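Local atomic coordinates of esterase (Thermotoga maritima, PDB entry 3DOH), a protein that probably hydrolyses carboxylic esters, as a heat-stable esterase that joins an alpha/beta-hydrolase domain to an immunoglobulin-like domain. Residues 138-141 against 142-145; 200-203 against 204-207; 251-254 against 255-259; 276-279 against 280-283; 370-373 against 374-378. One frame throughout, in Å; residues are numbered along the deposited sequence.

Contact 1 (138-141 against 142-145); sequences HLII and DDFL. With SO4 (sulfate ion), chain G.
Asp142 turns its carboxylate back over the chain that precedes it, so that OD1 comes to the backbone N-H of Ile140. That bond is weak, 3.3 Å between Asp142 OD1 and Ile140 N. The torsion explains the fold-back: CG sits between the backbone N and the carbonyl carbon (chi1 67°), which brings the carboxylate back to that N-H. The other oxygen, OD2, forms a salt bridge with Lys137, and an acidic residue suits a place that offers both an N-H and a lysine. Beneath the carboxylate the turn is closed by Asp142 N, which donates to His138 O at 2.9 Å, while a longer, weak bond runs 3.4 Å from Asp143 N to Ile140 O. Strand 129-139 of the immunoglobulin-like domain ends near here, and strand 144-150, at one edge of the hydrolase sheet, begins, so this tight turn is the covalent link between the two domains. Phe144 brings the edge of its ring to Ile140 O, which lies near the ring plane with CD1 at 3.2 Å. His138 leads away from the turn: its imidazole meets a sulfate ion, probably from the crystallisation liquor, edge-on, ND1 donating to sulfate O4 at 2.6 Å with the sulfur in the ring plane. NE2 of the same ring is hydrogen-bonded to Glu136, and Tyr191 meets it edge-to-face; in the crystal both nitrogens have partners, which sets the ring's rotation. Ile141, apolar and buried, directs its branches away from residues 142-145 and packs against Val15, Val194 and Ala195.

Contact 2 (200-203 against 204-207); sequences AVVW and AQPR. With SO4 (sulfate ion), chain D.
Val202 O receives the N-H of Gln205 at 3.0 Å, the donor standing well above the carbonyl plane, 62° out of it, rather than on a lone pair. Such a bond, three residues apart, belongs to the short 3-10 turn that leads into helix 206-209 of the hydrolase domain. A second bond of the same kind, from Ala204 N to Val201 O, is modelled too tightly for its length to be relied on. Gln205 holds the N-cap position, and Pro206 follows at the start of the helix, where a residue without an N-H costs no hydrogen bond. Ala204 needs little space here: its CB lies 3.3 Å from Val201 O, and it packs on Phe144. Trp203 swings its indole away from the turn, and CG1 of Val202 covers one face of it, 3.5 Å above the plane and offset toward the rim. NE1 is satisfied by Gly199 O, which lets a large, mostly apolar ring be buried against Ile372, Leu375 and Phe376 of helix 369-376. Arg207, by contrast, reaches a subunit boundary: NE bonds Glu345 O of the second subunit, and the sulfate ion, probably from the crystallisation liquor, that it holds is also bound by Lys348 N of that subunit. The guanidinium meets this sulfate edge-on, with the sulfur in its plane; NH2 donates to O3 at 2.8 Å, and NH1 to O1 at 2.9 Å along a nearly straight line (172°).

Contact 3 (251-254 against 255-259); sequences IRKL and LDEYN
Leu254 meets the end of its helix through both backbone and side chain. CD1 lies 4.1 Å from CE2 of Tyr258, the two side chains crossing at a slant, while Leu254 O is near the plane of the tyrosine ring at its edge. Tyr258 N also reaches Leu254 O at 2.7 Å, but the bond is weak because it is strongly bent (117°). At this C-terminal end of helix 242-257 the chain leaves helical geometry at Tyr258. The apolar surface of both side chains suits them to cover the hydrolase sheet: each packs on Leu162, Leu254 also on Leu217, and the tyrosine ring meets Phe215. Leu255 donates its N-H to Ile251 O at 3.0 Å; its CG lies 3.4 Å from the same oxygen, and its side chain packs on Ile265 of strand 264-270. Lys253 has CG anti to the backbone N (chi1 179°), and its methylene chain runs against the carboxylate of Glu257, with Lys253 CG 3.2 Å from Glu257 OE1. The chain bends at its far end and NZ stays 4.8 Å from Glu257 OE2; opposite charges probably attract, though both side chains also touch a crystal neighbour. Glu257 N donates to Lys253 O at 2.7 Å.

Contact 4 (276-279 against 280-283); sequences GTWT and AIME
Four backbone hydrogen bonds, each joining residues four apart, tie Gly276, Thr277, Trp278 and Thr279 to the next turn of helix 272-283. Ala280 N reaches Gly276 O at 2.8 Å, as Glu283 N does Thr279 O; the middle two bonds are longer, up to 3.2 Å from Met282 N to Trp278 O. Apolar contact gathers on the side of the helix that carries Trp278. The indole and Ile281 lie side by side and point the same way, with CE3 of the ring 4.1 Å from CD1 of the isoleucine. Ile281 achieves this by placing CG1 between its backbone N and carbonyl carbon (chi1 58°). Met282, extended beyond CG, brings its CE methyl to 4.3 Å from Trp278 CE3, so both side-chain ends approach the ring obliquely near CE3. The side chains of Thr279 and Glu283 pass at a slant, CG2 of Thr279 4.0 Å from CG of Glu283. Polar ends find partners outside: Thr277 OG1 bonds Gly273 O, Thr279 OG1 has Phe238 O and Tyr275 O to share its one proton, and Glu283 forms a salt bridge with Lys302. Such hydroxyl-to-carbonyl bonds suit a buried helix. The helix follows what is probably the nucleophile elbow of this alpha/beta hydrolase and forms the crossover from strand 264-270 to strand 290-294: Ala280 and Ile281 pack on Ile267, Thr277 on Ala291, and Trp278 on Pro293 and on Val313 of strand 311-316.

Contact 5 (370-373 against 374-378); sequences EAIE and WLFEQ
The indole of Trp374 has Ala371 O in its plane at the edge, 3.9 Å from CE3, while NE2 of Gln378 stands 3.2 Å above one face, offset toward the rim. Trp374 turns CG anti to its own backbone N (chi1 170°), and the ring leads away from the preceding turn to meet Trp312 edge-to-face. The amide of Gln378 is held in place by its N-H, as NE2 donates to Trp374 O at 3.1 Å with that oxygen close to the amide plane. Glutamine is well suited to this spot, because its nitrogen can sit over the rim of the indole while taking up a carbonyl near the helix end. The other ring, Phe376, packs through CD2 on CG2 of Ile372 at 4.4 Å and stacks on His212. These residues form the last turns of helix 369-376, at the C-terminal end of the chain, where the helix packs on the hydrolase sheet: Leu375 touches Ile292, and Phe376 touches Val177. Its backbone pattern changes toward the end. Trp374 N to Glu370 O is an ordinary helical bond at 2.8 Å, whereas Glu377 N to Glu373 O is weak at 3.2 Å, and Ile372 O accepts from Phe376 N and, weakly, from Leu375 N. Glu373 and Glu377 lie on the polar flank, their OE2 atoms 4.9 Å apart, a spacing at which like charges probably repel mildly.

How the contacts relate
Contacts 2, 4 and 5 are buried, whereas contacts 1 and 3 are partly so. Contact 1 links the two domains, and contact 2 packs against it: Ile140 CG2 lies 3.5 Å from Val201 CG2, and Phe144 rests on Ala204. Contact 2 also touches contact 5, with Trp203 CZ3 3.6 Å from Leu375 CD2, so packing runs from the domain junction to the C-terminal helix. Contacts 3 and 4 touch none of the others; contact 3 comes to about 5 Å of contact 1 and about 7 Å of contact 4 at the nearest atoms. Sulfate, probably from the crystallisation liquor, sits at the polar ends of contacts 1 and 2, while regular helical bonds dominate contacts 3, 4 and 5.

Contact 1 (138-141 against 142-145)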
loop_
_atom_site.group_PDB
_atom_site.type_symbol
_atom_site.label_atom_id
_atom_site.label_comp_id
_atom_site.label_asym_id
_atom_site.label_seq_id
_atom_site.Cartn_x
_atom_site.Cartn_y
_atom_site.Cartn_z
ATOM N N HIS A 138 -2.949 -37.880 8.525
ATOM C CA HIS A 138 -2.186 -37.092 9.487
ATOM C C HIS A 138 -0.689 -37.344 9.340
ATOM O O HIS A 138 -0.159 -38.316 9.877
ATOM C CB HIS A 138 -2.636 -37.408 10.915
ATOM C CG HIS A 138 -4.114 -37.287 11.123
ATOM N ND1 HIS A 138 -4.868 -38.286 11.699
ATOM C CD2 HIS A 138 -4.977 -36.285 10.832
ATOM C CE1 HIS A 138 -6.132 -37.905 11.754
ATOM N NE2 HIS A 138 -6.224 -36.694 11.234
ATOM N N LEU A 139 -0.015 -36.461 8.611
ATOM C CA LEU A 139 1.299 -36.768 8.058
ATOM C C LEU A 139 2.367 -36.775 9.145
ATOM O O LEU A 139 2.887 -35.726 9.526
ATOM C CB LEU A 139 1.668 -35.764 6.964
ATOM C CG LEU A 139 1.214 -36.110 5.544
ATOM C CD1 LEU A 139 1.654 -35.035 4.562
ATOM C CD2 LEU A 139 1.746 -37.472 5.127
ATOM N N ILE A 140 2.692 -37.964 9.642
ATOM C CA ILE A 140 3.724 -38.115 10.660
ATOM C C ILE A 140 3.118 -38.470 12.013
ATOM O O ILE A 140 3.711 -39.212 12.795
ATOM C CB ILE A 140 4.564 -36.830 10.806
ATOM C CG1 ILE A 140 5.177 -36.439 9.460
ATOM C CG2 ILE A 140 5.647 -37.019 11.856
ATOM C CD1 ILE A 140 6.314 -37.337 9.023
ATOM N N ILE A 141 1.932 -37.934 12.283
ATOM C CA ILE A 141 1.157 -38.337 13.450
ATOM C C ILE A 141 0.592 -39.742 13.279
ATOM O O ILE A 141 0.301 -40.428 14.259
ATOM C CB ILE A 141 -0.000 -37.358 13.724
ATOM C CG1 ILE A 141 0.520 -36.096 14.415
ATOM C CG2 ILE A 141 -1.074 -38.027 14.568
ATOM C CD1 ILE A 141 -0.564 -35.106 14.775
ATOM N N ASP A 142 0.440 -40.166 12.029
ATOM C CA ASP A 142 -0.032 -41.497 11.730
ATOM C C ASP A 142 1.064 -42.571 11.751
ATOM O O ASP A 142 0.752 -43.725 11.604
ATOM C CB ASP A 142 -0.792 -41.498 10.402
ATOM C CG ASP A 142 0.122 -41.195 9.203
ATOM O OD1 ASP A 142 1.373 -40.986 9.410
ATOM O OD2 ASP A 142 -0.432 -41.162 8.062
ATOM N N ASP A 143 2.330 -42.209 11.944
ATOM C CA ASP A 143 3.363 -43.227 12.218
ATOM C C ASP A 143 3.552 -43.606 13.675
ATOM O O ASP A 143 4.317 -44.528 13.960
ATOM C CB ASP A 143 4.740 -42.837 11.681
ATOM C CG ASP A 143 4.710 -42.472 10.232
ATOM O OD1 ASP A 143 4.257 -43.312 9.429
ATOM O OD2 ASP A 143 5.139 -41.340 9.890
ATOM N N PHE A 144 2.924 -42.864 14.580
ATOM C CA PHE A 144 2.975 -43.114 16.019
ATOM C C PHE A 144 1.791 -43.982 16.317
ATOM O O PHE A 144 0.640 -43.524 16.253
ATOM C CB PHE A 144 2.748 -41.821 16.839
ATOM C CG PHE A 144 3.919 -40.898 16.891
ATOM C CD1 PHE A 144 4.413 -40.297 15.726
ATOM C CD2 PHE A 144 4.526 -40.604 18.116
ATOM C CE1 PHE A 144 5.502 -39.453 15.750
ATOM C CE2 PHE A 144 5.642 -39.728 18.170
ATOM C CZ PHE A 144 6.120 -39.142 16.970
ATOM N N LEU A 145 2.066 -45.225 16.653
ATOM C CA LEU A 145 1.074 -46.135 17.218
ATOM C C LEU A 145 0.445 -45.575 18.478
ATOM O O LEU A 145 1.097 -44.880 19.254
ATOM C CB LEU A 145 1.770 -47.449 17.553
ATOM C CG LEU A 145 2.417 -48.115 16.349
ATOM C CD1 LEU A 145 3.458 -49.107 16.786
ATOM C CD2 LEU A 145 1.307 -48.729 15.501
HETATM S S SO4 G . -3.893 -41.329 13.384
HETATM O O1 SO4 G . -4.295 -40.672 14.627
HETATM O O2 SO4 G . -5.097 -41.959 12.831
HETATM O O3 SO4 G . -2.846 -42.331 13.626
HETATM O O4 SO4 G . -3.380 -40.331 12.437
#

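Contact 2 (200-203 against 204-207)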
loop_
_atom_site.group_PDB
_atom_site.type_symbol
_atom_site.label_atom_id
_atom_site.label_comp_id
_atom_site.label_asym_id
_atom_site.label_seq_id
_atom_site.Cartn_x
_atom_site.Cartn_y
_atom_site.Cartn_z
ATOM N N ALA A 200 6.983 -33.844 19.613
ATOM C CA ALA A 200 7.108 -35.301 19.497
ATOM C C ALA A 200 7.639 -35.648 18.113
ATOM O O ALA A 200 8.497 -36.491 17.932
ATOM C CB ALA A 200 5.755 -35.978 19.731
ATOM N N VAL A 201 7.125 -34.917 17.151
ATOM C CA VAL A 201 7.142 -35.279 15.775
ATOM C C VAL A 201 8.467 -34.927 15.084
ATOM O O VAL A 201 8.916 -35.615 14.162
ATOM C CB VAL A 201 5.919 -34.548 15.180
ATOM C CG1 VAL A 201 6.275 -33.587 14.077
ATOM C CG2 VAL A 201 4.759 -35.499 14.925
ATOM N N VAL A 202 9.136 -33.885 15.547
ATOM C CA VAL A 202 10.413 -33.475 14.926
ATOM C C VAL A 202 11.376 -34.674 14.911
ATOM O O VAL A 202 11.985 -34.976 13.882
ATOM C CB VAL A 202 11.015 -32.200 15.613
ATOM C CG1 VAL A 202 11.334 -32.455 17.096
ATOM C CG2 VAL A 202 12.222 -31.699 14.861
ATOM N N TRP A 203 11.441 -35.393 16.033
ATOM C CA TRP A 203 12.350 -36.501 16.144
ATOM C C TRP A 203 11.955 -37.567 15.148
ATOM O O TRP A 203 12.726 -38.440 14.819
ATOM C CB TRP A 203 12.327 -37.033 17.547
ATOM C CG TRP A 203 12.306 -35.895 18.581
ATOM C CD1 TRP A 203 11.210 -35.431 19.273
ATOM C CD2 TRP A 203 13.418 -35.090 19.000
ATOM N NE1 TRP A 203 11.582 -34.390 20.087
ATOM C CE2 TRP A 203 12.929 -34.161 19.937
ATOM C CE3 TRP A 203 14.773 -35.050 18.653
ATOM C CZ2 TRP A 203 13.759 -33.209 20.548
ATOM C CZ3 TRP A 203 15.600 -34.115 19.263
ATOM C CH2 TRP A 203 15.089 -33.204 20.192
ATOM N N ALA A 204 10.753 -37.457 14.612
ATOM C CA ALA A 204 10.242 -38.528 13.787
ATOM C C ALA A 204 10.301 -38.174 12.320
ATOM O O ALA A 204 10.037 -39.023 11.472
ATOM C CB ALA A 204 8.818 -38.921 14.226
ATOM N N GLN A 205 10.681 -36.940 12.018
ATOM C CA GLN A 205 10.888 -36.519 10.621
ATOM C C GLN A 205 11.969 -37.339 9.901
ATOM O O GLN A 205 13.000 -37.610 10.479
ATOM C CB GLN A 205 11.157 -35.009 10.573
ATOM C CG GLN A 205 9.835 -34.167 10.642
ATOM C CD GLN A 205 10.073 -32.682 10.859
ATOM O OE1 GLN A 205 9.119 -31.928 11.117
ATOM N NE2 GLN A 205 11.354 -32.231 10.761
ATOM N N PRO A 206 11.701 -37.843 8.680
ATOM C CA PRO A 206 12.789 -38.435 7.854
ATOM C C PRO A 206 14.158 -37.745 7.889
ATOM O O PRO A 206 15.166 -38.426 8.073
ATOM C CB PRO A 206 12.196 -38.433 6.454
ATOM C CG PRO A 206 10.746 -38.704 6.725
ATOM C CD PRO A 206 10.394 -37.977 8.000
ATOM N N ARG A 207 14.223 -36.424 7.792
ATOM C CA ARG A 207 15.557 -35.740 7.834
ATOM C C ARG A 207 16.427 -36.152 9.031
ATOM O O ARG A 207 17.662 -36.215 8.922
ATOM C CB ARG A 207 15.432 -34.204 7.762
ATOM C CG ARG A 207 14.633 -33.563 8.918
ATOM C CD ARG A 207 14.510 -32.049 8.780
ATOM N NE ARG A 207 14.172 -31.752 7.403
ATOM C CZ ARG A 207 12.920 -31.642 6.967
ATOM N NH1 ARG A 207 11.916 -31.774 7.843
ATOM N NH2 ARG A 207 12.671 -31.384 5.672
HETATM S S SO4 D . 8.747 -31.419 5.720
HETATM O O1 SO4 D . 9.094 -31.420 7.170
HETATM O O2 SO4 D . 8.160 -32.627 5.167
HETATM O O3 SO4 D . 9.949 -31.075 4.952
HETATM O O4 SO4 D . 7.667 -30.460 5.521
#

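Contact 3 (251-254 against 255-259)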
loop_
_atom_site.group_PDB
_atom_site.type_symbol
_atom_site.label_atom_id
_atom_site.label_comp_id
_atom_site.label_asym_id
_atom_site.label_seq_id
_atom_site.Cartn_x
_atom_site.Cartn_y
_atom_site.Cartn_z
ATOM N N ILE A 251 8.297 -46.212 30.197
ATOM C CA ILE A 251 9.667 -46.292 29.658
ATOM C C ILE A 251 10.207 -47.716 29.856
ATOM O O ILE A 251 10.802 -48.312 28.945
ATOM C CB ILE A 251 10.607 -45.181 30.238
ATOM C CG1 ILE A 251 10.293 -43.836 29.564
ATOM C CG2 ILE A 251 12.087 -45.505 30.029
ATOM C CD1 ILE A 251 10.680 -42.627 30.384
ATOM N N ARG A 252 9.940 -48.278 31.037
ATOM C CA ARG A 252 10.424 -49.638 31.372
ATOM C C ARG A 252 9.729 -50.709 30.583
ATOM O O ARG A 252 10.371 -51.678 30.217
ATOM C CB ARG A 252 10.341 -49.940 32.859
ATOM C CG ARG A 252 11.005 -48.866 33.670
ATOM C CD ARG A 252 11.295 -49.317 35.105
ATOM N NE ARG A 252 12.372 -48.502 35.673
ATOM C CZ ARG A 252 12.253 -47.761 36.774
ATOM N NH1 ARG A 252 11.090 -47.758 37.458
ATOM N NH2 ARG A 252 13.297 -47.036 37.197
ATOM N N LYS A 253 8.442 -50.533 30.301
ATOM C CA LYS A 253 7.738 -51.490 29.455
ATOM C C LYS A 253 8.468 -51.504 28.107
ATOM O O LYS A 253 8.828 -52.566 27.571
ATOM C CB LYS A 253 6.251 -51.138 29.287
ATOM C CG LYS A 253 5.535 -52.127 28.385
ATOM C CD LYS A 253 4.056 -51.809 27.926
ATOM C CE LYS A 253 3.023 -51.834 29.057
ATOM N NZ LYS A 253 3.032 -53.091 29.864
ATOM N N LEU A 254 8.722 -50.304 27.592
ATOM C CA LEU A 254 9.325 -50.115 26.283
ATOM C C LEU A 254 10.691 -50.798 26.168
ATOM O O LEU A 254 10.987 -51.474 25.159
ATOM C CB LEU A 254 9.456 -48.620 26.014
ATOM C CG LEU A 254 8.409 -47.854 25.199
ATOM C CD1 LEU A 254 7.080 -48.581 24.927
ATOM C CD2 LEU A 254 8.206 -46.522 25.839
ATOM N N LEU A 255 11.506 -50.611 27.201
ATOM C CA LEU A 255 12.820 -51.215 27.283
ATOM C C LEU A 255 12.671 -52.703 27.204
ATOM O O LEU A 255 13.429 -53.346 26.493
ATOM C CB LEU A 255 13.521 -50.870 28.612
ATOM C CG LEU A 255 13.987 -49.450 28.919
ATOM C CD1 LEU A 255 14.802 -49.396 30.224
ATOM C CD2 LEU A 255 14.819 -48.940 27.781
ATOM N N ASP A 256 11.712 -53.251 27.952
ATOM C CA ASP A 256 11.419 -54.670 27.876
ATOM C C ASP A 256 10.977 -55.030 26.479
ATOM O O ASP A 256 11.547 -55.926 25.879
ATOM C CB ASP A 256 10.341 -55.075 28.883
ATOM C CG ASP A 256 10.783 -54.865 30.319
ATOM O OD1 ASP A 256 12.001 -54.870 30.575
ATOM O OD2 ASP A 256 9.909 -54.687 31.189
ATOM N N GLU A 257 9.998 -54.323 25.930
ATOM C CA GLU A 257 9.438 -54.742 24.635
ATOM C C GLU A 257 10.288 -54.488 23.409
ATOM O O GLU A 257 9.969 -55.005 22.362
ATOM C CB GLU A 257 8.096 -54.054 24.373
ATOM C CG GLU A 257 6.881 -54.699 24.978
ATOM C CD GLU A 257 5.799 -53.688 25.257
ATOM O OE1 GLU A 257 6.125 -52.493 25.263
ATOM O OE2 GLU A 257 4.628 -54.054 25.494
ATOM N N TYR A 258 11.303 -53.619 23.501
ATOM C CA TYR A 258 11.948 -53.058 22.292
ATOM C C TYR A 258 13.455 -52.955 22.370
ATOM O O TYR A 258 14.044 -52.945 23.459
ATOM C CB TYR A 258 11.364 -51.679 21.944
ATOM C CG TYR A 258 9.927 -51.673 21.446
ATOM C CD1 TYR A 258 9.601 -52.101 20.134
ATOM C CD2 TYR A 258 8.887 -51.217 22.268
ATOM C CE1 TYR A 258 8.261 -52.085 19.666
ATOM C CE2 TYR A 258 7.543 -51.206 21.812
ATOM C CZ TYR A 258 7.259 -51.647 20.520
ATOM O OH TYR A 258 5.974 -51.624 20.100
ATOM N N ASN A 259 14.074 -52.863 21.189
ATOM C CA ASN A 259 15.537 -52.732 21.099
ATOM C C ASN A 259 15.957 -51.255 21.266
ATOM O O ASN A 259 16.417 -50.579 20.337
ATOM C CB ASN A 259 16.089 -53.409 19.829
ATOM C CG ASN A 259 15.505 -52.832 18.539
ATOM O OD1 ASN A 259 14.322 -52.462 18.481
ATOM N ND2 ASN A 259 16.339 -52.765 17.480
#

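Contact 4 (276-279 against 280-283)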
loop_
_atom_site.group_PDB
_atom_site.type_symbol
_atom_site.label_atom_id
_atom_site.label_comp_id
_atom_site.label_asym_id
_atom_site.label_seq_id
_atom_site.Cartn_x
_atom_site.Cartn_y
_atom_site.Cartn_z
ATOM N N GLY A 276 7.940 -30.982 34.208
ATOM C CA GLY A 276 7.946 -32.440 34.101
ATOM C C GLY A 276 9.325 -33.008 33.849
ATOM O O GLY A 276 9.742 -33.977 34.520
ATOM N N THR A 277 10.034 -32.401 32.893
ATOM C CA THR A 277 11.372 -32.810 32.503
ATOM C C THR A 277 12.317 -32.591 33.666
ATOM O O THR A 277 13.082 -33.495 34.013
ATOM C CB THR A 277 11.843 -32.074 31.200
ATOM O OG1 THR A 277 10.914 -32.369 30.158
ATOM C CG2 THR A 277 13.271 -32.484 30.749
ATOM N N TRP A 278 12.284 -31.408 34.277
ATOM C CA TRP A 278 13.215 -31.134 35.390
ATOM C C TRP A 278 12.990 -32.146 36.502
ATOM O O TRP A 278 13.967 -32.618 37.097
ATOM C CB TRP A 278 13.019 -29.747 35.984
ATOM C CG TRP A 278 13.641 -28.664 35.214
ATOM C CD1 TRP A 278 12.989 -27.637 34.567
ATOM C CD2 TRP A 278 15.059 -28.442 35.008
ATOM N NE1 TRP A 278 13.907 -26.814 33.976
ATOM C CE2 TRP A 278 15.182 -27.275 34.224
ATOM C CE3 TRP A 278 16.230 -29.128 35.400
ATOM C CZ2 TRP A 278 16.429 -26.764 33.824
ATOM C CZ3 TRP A 278 17.479 -28.620 34.999
ATOM C CH2 TRP A 278 17.565 -27.447 34.223
ATOM N N THR A 279 11.706 -32.450 36.788
ATOM C CA THR A 279 11.324 -33.322 37.887
ATOM C C THR A 279 11.785 -34.747 37.605
ATOM O O THR A 279 12.417 -35.378 38.452
ATOM C CB THR A 279 9.789 -33.250 38.177
ATOM O OG1 THR A 279 9.426 -31.918 38.607
ATOM C CG2 THR A 279 9.361 -34.276 39.260
ATOM N N ALA A 280 11.468 -35.234 36.403
ATOM C CA ALA A 280 11.911 -36.554 35.915
ATOM C C ALA A 280 13.394 -36.839 36.074
ATOM O O ALA A 280 13.779 -37.889 36.575
ATOM C CB ALA A 280 11.527 -36.738 34.481
ATOM N N ILE A 281 14.238 -35.931 35.619
ATOM C CA ILE A 281 15.667 -36.210 35.663
ATOM C C ILE A 281 16.202 -36.107 37.079
ATOM O O ILE A 281 17.122 -36.803 37.433
ATOM C CB ILE A 281 16.493 -35.308 34.694
ATOM C CG1 ILE A 281 16.276 -33.819 34.996
ATOM C CG2 ILE A 281 16.233 -35.696 33.221
ATOM C CD1 ILE A 281 17.233 -32.936 34.334
ATOM N N MET A 282 15.630 -35.237 37.886
ATOM C CA MET A 282 16.080 -35.047 39.244
ATOM C C MET A 282 15.636 -36.222 40.126
ATOM O O MET A 282 16.357 -36.646 41.050
ATOM C CB MET A 282 15.526 -33.731 39.783
ATOM C CG MET A 282 16.460 -32.535 39.681
ATOM S SD MET A 282 15.544 -31.057 40.107
ATOM C CE MET A 282 16.664 -29.766 39.586
ATOM N N GLU A 283 14.451 -36.760 39.844
ATOM C CA GLU A 283 13.927 -37.894 40.631
ATOM C C GLU A 283 14.361 -39.259 40.107
ATOM O O GLU A 283 14.171 -40.258 40.794
ATOM C CB GLU A 283 12.406 -37.842 40.724
ATOM C CG GLU A 283 11.846 -36.608 41.424
ATOM C CD GLU A 283 12.463 -36.347 42.793
ATOM O OE1 GLU A 283 12.708 -37.293 43.574
ATOM O OE2 GLU A 283 12.703 -35.171 43.110
#

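Contact 5 (370-373 against 374-378)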
loop_
_atom_site.group_PDB
_atom_site.type_symbol
_atom_site.label_atom_id
_atom_site.label_comp_id
_atom_site.label_asym_id
_atom_site.label_seq_id
_atom_site.Cartn_x
_atom_site.Cartn_y
_atom_site.Cartn_z
ATOM N N GLU A 370 20.965 -27.513 15.713
ATOM C CA GLU A 370 22.089 -27.658 16.626
ATOM C C GLU A 370 21.638 -28.452 17.871
ATOM O O GLU A 370 22.288 -29.415 18.296
ATOM C CB GLU A 370 22.617 -26.255 17.033
ATOM C CG GLU A 370 24.135 -26.028 16.875
ATOM C CD GLU A 370 24.850 -25.324 18.106
ATOM O OE1 GLU A 370 24.606 -24.097 18.403
ATOM O OE2 GLU A 370 25.689 -26.022 18.761
ATOM N N ALA A 371 20.498 -28.042 18.420
ATOM C CA ALA A 371 19.887 -28.657 19.607
ATOM C C ALA A 371 19.570 -30.131 19.396
ATOM O O ALA A 371 19.926 -30.988 20.224
ATOM C CB ALA A 371 18.628 -27.905 19.985
ATOM N N ILE A 372 18.902 -30.417 18.283
ATOM C CA ILE A 372 18.632 -31.803 17.863
ATOM C C ILE A 372 19.914 -32.645 17.749
ATOM O O ILE A 372 20.028 -33.731 18.350
ATOM C CB ILE A 372 17.834 -31.796 16.559
ATOM C CG1 ILE A 372 16.411 -31.330 16.861
ATOM C CG2 ILE A 372 17.886 -33.146 15.880
ATOM C CD1 ILE A 372 15.768 -30.686 15.693
ATOM N N GLU A 373 20.903 -32.108 17.032
ATOM C CA GLU A 373 22.153 -32.830 16.815
ATOM C C GLU A 373 22.823 -33.086 18.138
ATOM O O GLU A 373 23.287 -34.222 18.401
ATOM C CB GLU A 373 23.086 -32.041 15.899
ATOM C CG GLU A 373 22.823 -32.268 14.401
ATOM C CD GLU A 373 22.776 -33.758 14.043
ATOM O OE1 GLU A 373 21.677 -34.235 13.663
ATOM O OE2 GLU A 373 23.824 -34.454 14.173
ATOM N N TRP A 374 22.863 -32.037 18.979
ATOM C CA TRP A 374 23.491 -32.123 20.269
ATOM C C TRP A 374 22.866 -33.225 21.127
ATOM O O TRP A 374 23.561 -33.936 21.850
ATOM C CB TRP A 374 23.372 -30.786 20.974
ATOM C CG TRP A 374 23.794 -30.842 22.431
ATOM C CD1 TRP A 374 25.068 -30.672 22.924
ATOM C CD2 TRP A 374 22.948 -31.090 23.590
ATOM N NE1 TRP A 374 25.052 -30.771 24.300
ATOM C CE2 TRP A 374 23.772 -31.024 24.730
ATOM C CE3 TRP A 374 21.576 -31.308 23.771
ATOM C CZ2 TRP A 374 23.270 -31.215 26.035
ATOM C CZ3 TRP A 374 21.083 -31.496 25.080
ATOM C CH2 TRP A 374 21.929 -31.455 26.179
ATOM N N LEU A 375 21.546 -33.381 21.060
ATOM C CA LEU A 375 20.922 -34.332 21.969
ATOM C C LEU A 375 21.451 -35.692 21.586
ATOM O O LEU A 375 21.836 -36.473 22.461
ATOM C CB LEU A 375 19.405 -34.267 21.915
ATOM C CG LEU A 375 18.557 -35.165 22.828
ATOM C CD1 LEU A 375 18.457 -34.590 24.229
ATOM C CD2 LEU A 375 17.195 -35.242 22.229
ATOM N N PHE A 376 21.545 -35.929 20.276
ATOM C CA PHE A 376 21.998 -37.228 19.783
ATOM C C PHE A 376 23.469 -37.575 20.023
ATOM O O PHE A 376 23.833 -38.751 19.972
ATOM C CB PHE A 376 21.555 -37.521 18.330
ATOM C CG PHE A 376 20.103 -37.802 18.228
ATOM C CD1 PHE A 376 19.557 -38.910 18.859
ATOM C CD2 PHE A 376 19.256 -36.937 17.568
ATOM C CE1 PHE A 376 18.192 -39.171 18.806
ATOM C CE2 PHE A 376 17.875 -37.207 17.524
ATOM C CZ PHE A 376 17.349 -38.322 18.158
ATOM N N GLU A 377 24.319 -36.594 20.286
ATOM C CA GLU A 377 25.688 -36.981 20.648
ATOM C C GLU A 377 25.813 -37.304 22.143
ATOM O O GLU A 377 26.914 -37.560 22.639
ATOM C CB GLU A 377 26.731 -36.005 20.129
ATOM C CG GLU A 377 26.219 -34.578 20.058
ATOM C CD GLU A 377 27.007 -33.685 19.088
ATOM O OE1 GLU A 377 27.639 -32.688 19.537
ATOM O OE2 GLU A 377 26.988 -33.982 17.873
ATOM N N GLN A 378 24.691 -37.336 22.872
ATOM C CA GLN A 378 24.777 -37.685 24.299
ATOM C C GLN A 378 24.500 -39.167 24.565
ATOM O O GLN A 378 23.869 -39.842 23.747
ATOM C CB GLN A 378 23.900 -36.799 25.160
ATOM C CG GLN A 378 24.041 -35.315 24.932
ATOM C CD GLN A 378 25.475 -34.763 24.958
ATOM O OE1 GLN A 378 26.298 -35.092 25.824
ATOM N NE2 GLN A 378 25.757 -33.893 24.010
#